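Local coordinates for hypothetical protein (Archaeoglobus fulgidus, PDB 2H6L), which is of unknown function but binds zinc through three histidines and belongs to the PPC domain family, packing as a trimer in the crystal, at residues I35-V46 with L70-M81. Residues are numbered along the deposited sequence; the frame is centred on the assembly and turned at random.
Sequences IHAAHISAIGAV and LEILSLSGNVSM
Ile-40 and Gly-77 pair in the antiparallel sheet of this PPC domain: Ile-40 N donates to Gly-77 O at 2.7 Å, and Gly-77 N returns a bond to Ile-40 O. On the face carrying Ile-40, Ile-40 CD1 is pressed against Val-79 CG2 at a tight 3.4 Å, the two side chains crossing at about a right angle. Further along, Leu-75 sets CD2 3.8 Å from Ala-42 CB, and Leu-22 and Leu-30 of helix 22-33 cover this apolar face. Before the corner at Gly-44, beside the classic beta bulge at Leu-73 and Ser-74, a water replaces one direct bond, donating to Ala-42 O at 2.7 Å and accepting from Leu-75 N; Ile-72 N to Gly-44 O then closes the pairing again. Ile-72, with CG1 anti to its carbonyl carbon (chi1 -62°), reaches over Gly-44 to put CD1 3.8 Å from Val-46 CG1. Trimming Ile-72 to an alanine would probably open a gap above Gly-44 and leave Val-46 CG1 without its apolar neighbour. At the far end His-36 offers a ring face to selenomethionine Met-81, whose SE lies 3.9 Å from the ring centroid, 20° off the normal. On the face opposite Ile-40, the Asn-78 side chain touches His-89 of its own chain, a zinc ligand, while Asn-78 ND2 hydrogen-bonds Glu-114 OE1 of the third subunit.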
ATOM      1  N   ILE A  35     -18.946  -5.323  -8.482  1.00 19.55           N
ATOM      2  CA  ILE A  35     -17.759  -4.499  -8.726  1.00 22.42           C
ATOM      3  C   ILE A  35     -16.843  -5.272  -9.678  1.00 20.47           C
ATOM      4  O   ILE A  35     -16.415  -6.376  -9.357  1.00 19.32           O
ATOM      5  CB  ILE A  35     -16.968  -4.233  -7.419  1.00 22.91           C
ATOM      6  CG1 ILE A  35     -17.897  -3.700  -6.324  1.00 23.11           C
ATOM      7  CG2 ILE A  35     -15.847  -3.239  -7.690  1.00 21.85           C
ATOM      8  CD1 ILE A  35     -18.503  -2.372  -6.636  1.00 28.96           C
ATOM      9  N   HIS A  36     -16.538  -4.697 -10.838  1.00 20.79           N
ATOM     10  CA  HIS A  36     -15.684  -5.371 -11.815  1.00 22.03           C
ATOM     11  C   HIS A  36     -14.279  -4.796 -11.920  1.00 21.86           C
ATOM     12  O   HIS A  36     -13.397  -5.404 -12.524  1.00 21.85           O
ATOM     13  CB  HIS A  36     -16.346  -5.342 -13.195  1.00 23.49           C
ATOM     14  CG  HIS A  36     -17.649  -6.076 -13.253  1.00 26.73           C
ATOM     15  ND1 HIS A  36     -18.460  -6.071 -14.367  1.00 28.92           N
ATOM     16  CD2 HIS A  36     -18.283  -6.840 -12.330  1.00 27.43           C
ATOM     17  CE1 HIS A  36     -19.539  -6.798 -14.129  1.00 29.27           C
ATOM     18  NE2 HIS A  36     -19.455  -7.276 -12.900  1.00 28.51           N
ATOM     19  N   ALA A  37     -14.075  -3.622 -11.331  1.00 20.79           N
ATOM     20  CA  ALA A  37     -12.773  -2.967 -11.351  1.00 19.01           C
ATOM     21  C   ALA A  37     -12.602  -2.222 -10.032  1.00 18.71           C
ATOM     22  O   ALA A  37     -13.512  -1.527  -9.591  1.00 17.02           O
ATOM     23  CB  ALA A  37     -12.698  -1.993 -12.525  1.00 14.04           C
ATOM     24  N   ALA A  38     -11.444  -2.375  -9.398  1.00 19.75           N
ATOM     25  CA  ALA A  38     -11.198  -1.709  -8.123  1.00 20.33           C
ATOM     26  C   ALA A  38      -9.759  -1.813  -7.647  1.00 21.40           C
ATOM     27  O   ALA A  38      -8.966  -2.590  -8.180  1.00 22.11           O
ATOM     28  CB  ALA A  38     -12.120  -2.288  -7.053  1.00 17.54           C
ATOM     29  N   HIS A  39      -9.434  -0.998  -6.648  1.00 20.48           N
ATOM     30  CA  HIS A  39      -8.118  -1.006  -6.029  1.00 21.20           C
ATOM     31  C   HIS A  39      -8.366  -1.632  -4.664  1.00 21.00           C
ATOM     32  O   HIS A  39      -9.374  -1.332  -4.021  1.00 19.89           O
ATOM     33  CB  HIS A  39      -7.583   0.412  -5.845  1.00 22.51           C
ATOM     34  CG  HIS A  39      -6.277   0.467  -5.117  1.00 22.77           C
ATOM     35  ND1 HIS A  39      -6.066   1.282  -4.025  1.00 22.42           N
ATOM     36  CD2 HIS A  39      -5.110  -0.185  -5.332  1.00 21.96           C
ATOM     37  CE1 HIS A  39      -4.825   1.130  -3.600  1.00 22.64           C
ATOM     38  NE2 HIS A  39      -4.223   0.245  -4.376  1.00 24.22           N
ATOM     39  N   ILE A  40      -7.455  -2.494  -4.226  1.00 21.75           N
ATOM     40  CA  ILE A  40      -7.602  -3.188  -2.954  1.00 20.63           C
ATOM     41  C   ILE A  40      -6.431  -2.986  -2.011  1.00 20.88           C
ATOM     42  O   ILE A  40      -5.277  -2.969  -2.431  1.00 17.82           O
ATOM     43  CB  ILE A  40      -7.727  -4.704  -3.170  1.00 22.88           C
ATOM     44  CG1 ILE A  40      -8.991  -5.021  -3.970  1.00 23.56           C
ATOM     45  CG2 ILE A  40      -7.715  -5.421  -1.830  1.00 22.48           C
ATOM     46  CD1 ILE A  40      -9.052  -6.469  -4.439  1.00 26.73           C
ATOM     47  N   SER A  41      -6.745  -2.870  -0.724  1.00 19.02           N
ATOM     48  CA  SER A  41      -5.728  -2.713   0.301  1.00 17.88           C
ATOM     49  C   SER A  41      -6.239  -3.355   1.594  1.00 17.52           C
ATOM     50  O   SER A  41      -7.433  -3.328   1.868  1.00 18.67           O
ATOM     51  CB  SER A  41      -5.443  -1.236   0.533  1.00 14.51           C
ATOM     52  OG  SER A  41      -4.420  -1.082   1.491  1.00 18.49           O
ATOM     53  N   ALA A  42      -5.343  -3.940   2.382  1.00 17.51           N
ATOM     54  CA  ALA A  42      -5.758  -4.562   3.636  1.00 18.36           C
ATOM     55  C   ALA A  42      -4.615  -4.729   4.622  1.00 18.51           C
ATOM     56  O   ALA A  42      -3.444  -4.706   4.246  1.00 18.66           O
ATOM     57  CB  ALA A  42      -6.400  -5.929   3.356  1.00 15.68           C
ATOM     58  N   ILE A  43      -4.970  -4.871   5.896  1.00 18.02           N
ATOM     59  CA  ILE A  43      -3.994  -5.098   6.952  1.00 18.01           C
ATOM     60  C   ILE A  43      -4.667  -6.029   7.949  1.00 16.90           C
ATOM     61  O   ILE A  43      -5.873  -6.239   7.883  1.00 15.62           O
ATOM     62  CB  ILE A  43      -3.567  -3.801   7.690  1.00 18.30           C
ATOM     63  CG1 ILE A  43      -4.777  -3.123   8.335  1.00 18.58           C
ATOM     64  CG2 ILE A  43      -2.858  -2.858   6.731  1.00 18.10           C
ATOM     65  CD1 ILE A  43      -4.386  -1.980   9.288  1.00 21.43           C
ATOM     66  N   GLY A  44      -3.891  -6.583   8.870  1.00 17.03           N
ATOM     67  CA  GLY A  44      -4.469  -7.487   9.845  1.00 17.27           C
ATOM     68  C   GLY A  44      -3.549  -8.661  10.070  1.00 16.89           C
ATOM     69  O   GLY A  44      -2.335  -8.496  10.089  1.00 18.62           O
ATOM     70  N   ALA A  45      -4.118  -9.849  10.246  1.00 15.60           N
ATOM     71  CA  ALA A  45      -3.311 -11.038  10.470  1.00 14.31           C
ATOM     72  C   ALA A  45      -4.016 -12.267   9.915  1.00 13.36           C
ATOM     73  O   ALA A  45      -5.239 -12.292   9.808  1.00 14.84           O
ATOM     74  CB  ALA A  45      -3.041 -11.217  11.964  1.00 12.05           C
ATOM     75  N   VAL A  46      -3.228 -13.282   9.580  1.00 13.91           N
ATOM     76  CA  VAL A  46      -3.745 -14.529   9.029  1.00 14.58           C
ATOM     77  C   VAL A  46      -3.219 -15.713   9.828  1.00 14.82           C
ATOM     78  O   VAL A  46      -2.176 -15.622  10.472  1.00 16.14           O
ATOM     79  CB  VAL A  46      -3.316 -14.710   7.550  1.00 13.70           C
ATOM     80  CG1 VAL A  46      -3.820 -13.544   6.708  1.00 15.68           C
ATOM     81  CG2 VAL A  46      -1.809 -14.810   7.459  1.00 15.56           C
ATOM     82  N   LEU A  70       0.641 -15.284  10.838  1.00 21.78           N
ATOM     83  CA  LEU A  70       1.484 -14.201  10.339  1.00 22.03           C
ATOM     84  C   LEU A  70       0.705 -12.898  10.277  1.00 22.21           C
ATOM     85  O   LEU A  70      -0.511 -12.901  10.106  1.00 23.61           O
ATOM     86  CB  LEU A  70       2.001 -14.546   8.936  1.00 24.25           C
ATOM     87  CG  LEU A  70       3.434 -15.052   8.708  1.00 25.44           C
ATOM     88  CD1 LEU A  70       3.982 -15.738   9.931  1.00 24.34           C
ATOM     89  CD2 LEU A  70       3.434 -15.997   7.509  1.00 25.40           C
ATOM     90  N   GLU A  71       1.410 -11.782  10.430  1.00 21.34           N
ATOM     91  CA  GLU A  71       0.778 -10.475  10.349  1.00 20.67           C
ATOM     92  C   GLU A  71       0.711 -10.098   8.876  1.00 19.54           C
ATOM     93  O   GLU A  71       1.607 -10.443   8.106  1.00 18.67           O
ATOM     94  CB  GLU A  71       1.624  -9.414  11.054  1.00 22.44           C
ATOM     95  CG  GLU A  71       1.763  -9.563  12.556  1.00 21.92           C
ATOM     96  CD  GLU A  71       0.596  -8.963  13.289  1.00 23.63           C
ATOM     97  OE1 GLU A  71       0.307  -7.769  13.051  1.00 24.55           O
ATOM     98  OE2 GLU A  71      -0.033  -9.673  14.100  1.00 24.32           O
ATOM     99  N   ILE A  72      -0.350  -9.409   8.479  1.00 18.53           N
ATOM    100  CA  ILE A  72      -0.447  -8.942   7.108  1.00 18.66           C
ATOM    101  C   ILE A  72       0.295  -7.620   7.197  1.00 19.28           C
ATOM    102  O   ILE A  72      -0.253  -6.622   7.658  1.00 19.08           O
ATOM    103  CB  ILE A  72      -1.891  -8.664   6.678  1.00 20.50           C
ATOM    104  CG1 ILE A  72      -2.725  -9.947   6.749  1.00 19.42           C
ATOM    105  CG2 ILE A  72      -1.903  -8.123   5.253  1.00 19.99           C
ATOM    106  CD1 ILE A  72      -4.190  -9.724   6.421  1.00 19.42           C
ATOM    107  N   LEU A  73       1.556  -7.626   6.788  1.00 20.67           N
ATOM    108  CA  LEU A  73       2.374  -6.423   6.854  1.00 19.41           C
ATOM    109  C   LEU A  73       2.028  -5.458   5.737  1.00 21.44           C
ATOM    110  O   LEU A  73       2.199  -4.238   5.867  1.00 20.82           O
ATOM    111  CB  LEU A  73       3.843  -6.810   6.790  1.00 17.91           C
ATOM    112  CG  LEU A  73       4.233  -7.837   7.853  1.00 17.30           C
ATOM    113  CD1 LEU A  73       5.708  -8.188   7.721  1.00 15.74           C
ATOM    114  CD2 LEU A  73       3.939  -7.273   9.245  1.00 17.86           C
ATOM    115  N   SER A  74       1.526  -6.020   4.639  1.00 21.30           N
ATOM    116  CA  SER A  74       1.134  -5.246   3.475  1.00 21.41           C
ATOM    117  C   SER A  74       0.337  -6.135   2.525  1.00 19.74           C
ATOM    118  O   SER A  74       0.750  -7.252   2.214  1.00 20.01           O
ATOM    119  CB  SER A  74       2.372  -4.702   2.752  1.00 21.70           C
ATOM    120  OG  SER A  74       2.001  -3.980   1.590  1.00 24.56           O
ATOM    121  N   LEU A  75      -0.810  -5.630   2.090  1.00 18.96           N
ATOM    122  CA  LEU A  75      -1.686  -6.335   1.163  1.00 19.19           C
ATOM    123  C   LEU A  75      -2.204  -5.284   0.190  1.00 18.02           C
ATOM    124  O   LEU A  75      -2.848  -4.312   0.584  1.00 16.75           O
ATOM    125  CB  LEU A  75      -2.849  -6.995   1.912  1.00 17.17           C
ATOM    126  CG  LEU A  75      -3.673  -8.001   1.092  1.00 17.06           C
ATOM    127  CD1 LEU A  75      -4.311  -9.002   2.036  1.00 16.32           C
ATOM    128  CD2 LEU A  75      -4.722  -7.283   0.246  1.00 17.30           C
ATOM    129  N   SER A  76      -1.906  -5.473  -1.085  1.00 18.09           N
ATOM    130  CA  SER A  76      -2.324  -4.516  -2.093  1.00 18.66           C
ATOM    131  C   SER A  76      -2.671  -5.215  -3.398  1.00 16.87           C
ATOM    132  O   SER A  76      -2.117  -6.255  -3.719  1.00 15.00           O
ATOM    133  CB  SER A  76      -1.202  -3.505  -2.333  1.00 18.52           C
ATOM    134  OG  SER A  76      -1.522  -2.670  -3.428  1.00 25.04           O
ATOM    135  N   GLY A  77      -3.591  -4.643  -4.157  1.00 18.82           N
ATOM    136  CA  GLY A  77      -3.941  -5.279  -5.409  1.00 19.63           C
ATOM    137  C   GLY A  77      -5.073  -4.609  -6.142  1.00 19.40           C
ATOM    138  O   GLY A  77      -5.464  -3.487  -5.826  1.00 18.89           O
ATOM    139  N   ASN A  78      -5.613  -5.314  -7.126  1.00 17.97           N
ATOM    140  CA  ASN A  78      -6.691  -4.769  -7.917  1.00 16.76           C
ATOM    141  C   ASN A  78      -7.706  -5.829  -8.320  1.00 14.92           C
ATOM    142  O   ASN A  78      -7.467  -7.035  -8.200  1.00 14.45           O
ATOM    143  CB  ASN A  78      -6.111  -4.117  -9.170  1.00 17.05           C
ATOM    144  CG  ASN A  78      -5.312  -5.089 -10.003  1.00 19.34           C
ATOM    145  OD1 ASN A  78      -5.850  -6.080 -10.505  1.00 21.06           O
ATOM    146  ND2 ASN A  78      -4.017  -4.822 -10.149  1.00 17.13           N
ATOM    147  N   VAL A  79      -8.845  -5.349  -8.798  1.00 15.05           N
ATOM    148  CA  VAL A  79      -9.931  -6.198  -9.264  1.00 17.01           C
ATOM    149  C   VAL A  79     -10.116  -5.910 -10.742  1.00 18.30           C
ATOM    150  O   VAL A  79     -10.051  -4.756 -11.170  1.00 18.95           O
ATOM    151  CB  VAL A  79     -11.257  -5.869  -8.556  1.00 16.88           C
ATOM    152  CG1 VAL A  79     -12.390  -6.655  -9.198  1.00 18.25           C
ATOM    153  CG2 VAL A  79     -11.151  -6.178  -7.074  1.00 13.23           C
ATOM    154  N   SER A  80     -10.335  -6.963 -11.520  1.00 20.43           N
ATOM    155  CA  SER A  80     -10.552  -6.827 -12.953  1.00 23.24           C
ATOM    156  C   SER A  80     -11.352  -8.037 -13.417  1.00 25.05           C
ATOM    157  O   SER A  80     -11.715  -8.887 -12.600  1.00 24.52           O
ATOM    158  CB  SER A  80      -9.216  -6.731 -13.699  1.00 20.85           C
ATOM    159  OG  SER A  80      -8.311  -7.726 -13.270  1.00 24.16           O
HETATM  160  N   MSE A  81     -11.634  -8.115 -14.713  1.00 27.46           N
HETATM  161  CA  MSE A  81     -12.415  -9.227 -15.240  1.00 29.65           C
HETATM  162  C   MSE A  81     -11.598 -10.349 -15.864  1.00 30.43           C
HETATM  163  O   MSE A  81     -10.764 -10.122 -16.737  1.00 27.89           O
HETATM  164  CB  MSE A  81     -13.440  -8.715 -16.258  1.00 33.33           C
HETATM  165  CG  MSE A  81     -14.572  -7.887 -15.652  1.00 40.01           C
HETATM  166 SE   MSE A  81     -15.792  -8.912 -14.519  1.00 51.23          SE
HETATM  167  CE  MSE A  81     -16.988  -9.546 -15.905  1.00 44.62           C
TER
HETATM  168  O   HOH W   1      -1.922  -2.866   2.915  1.00 21.37           O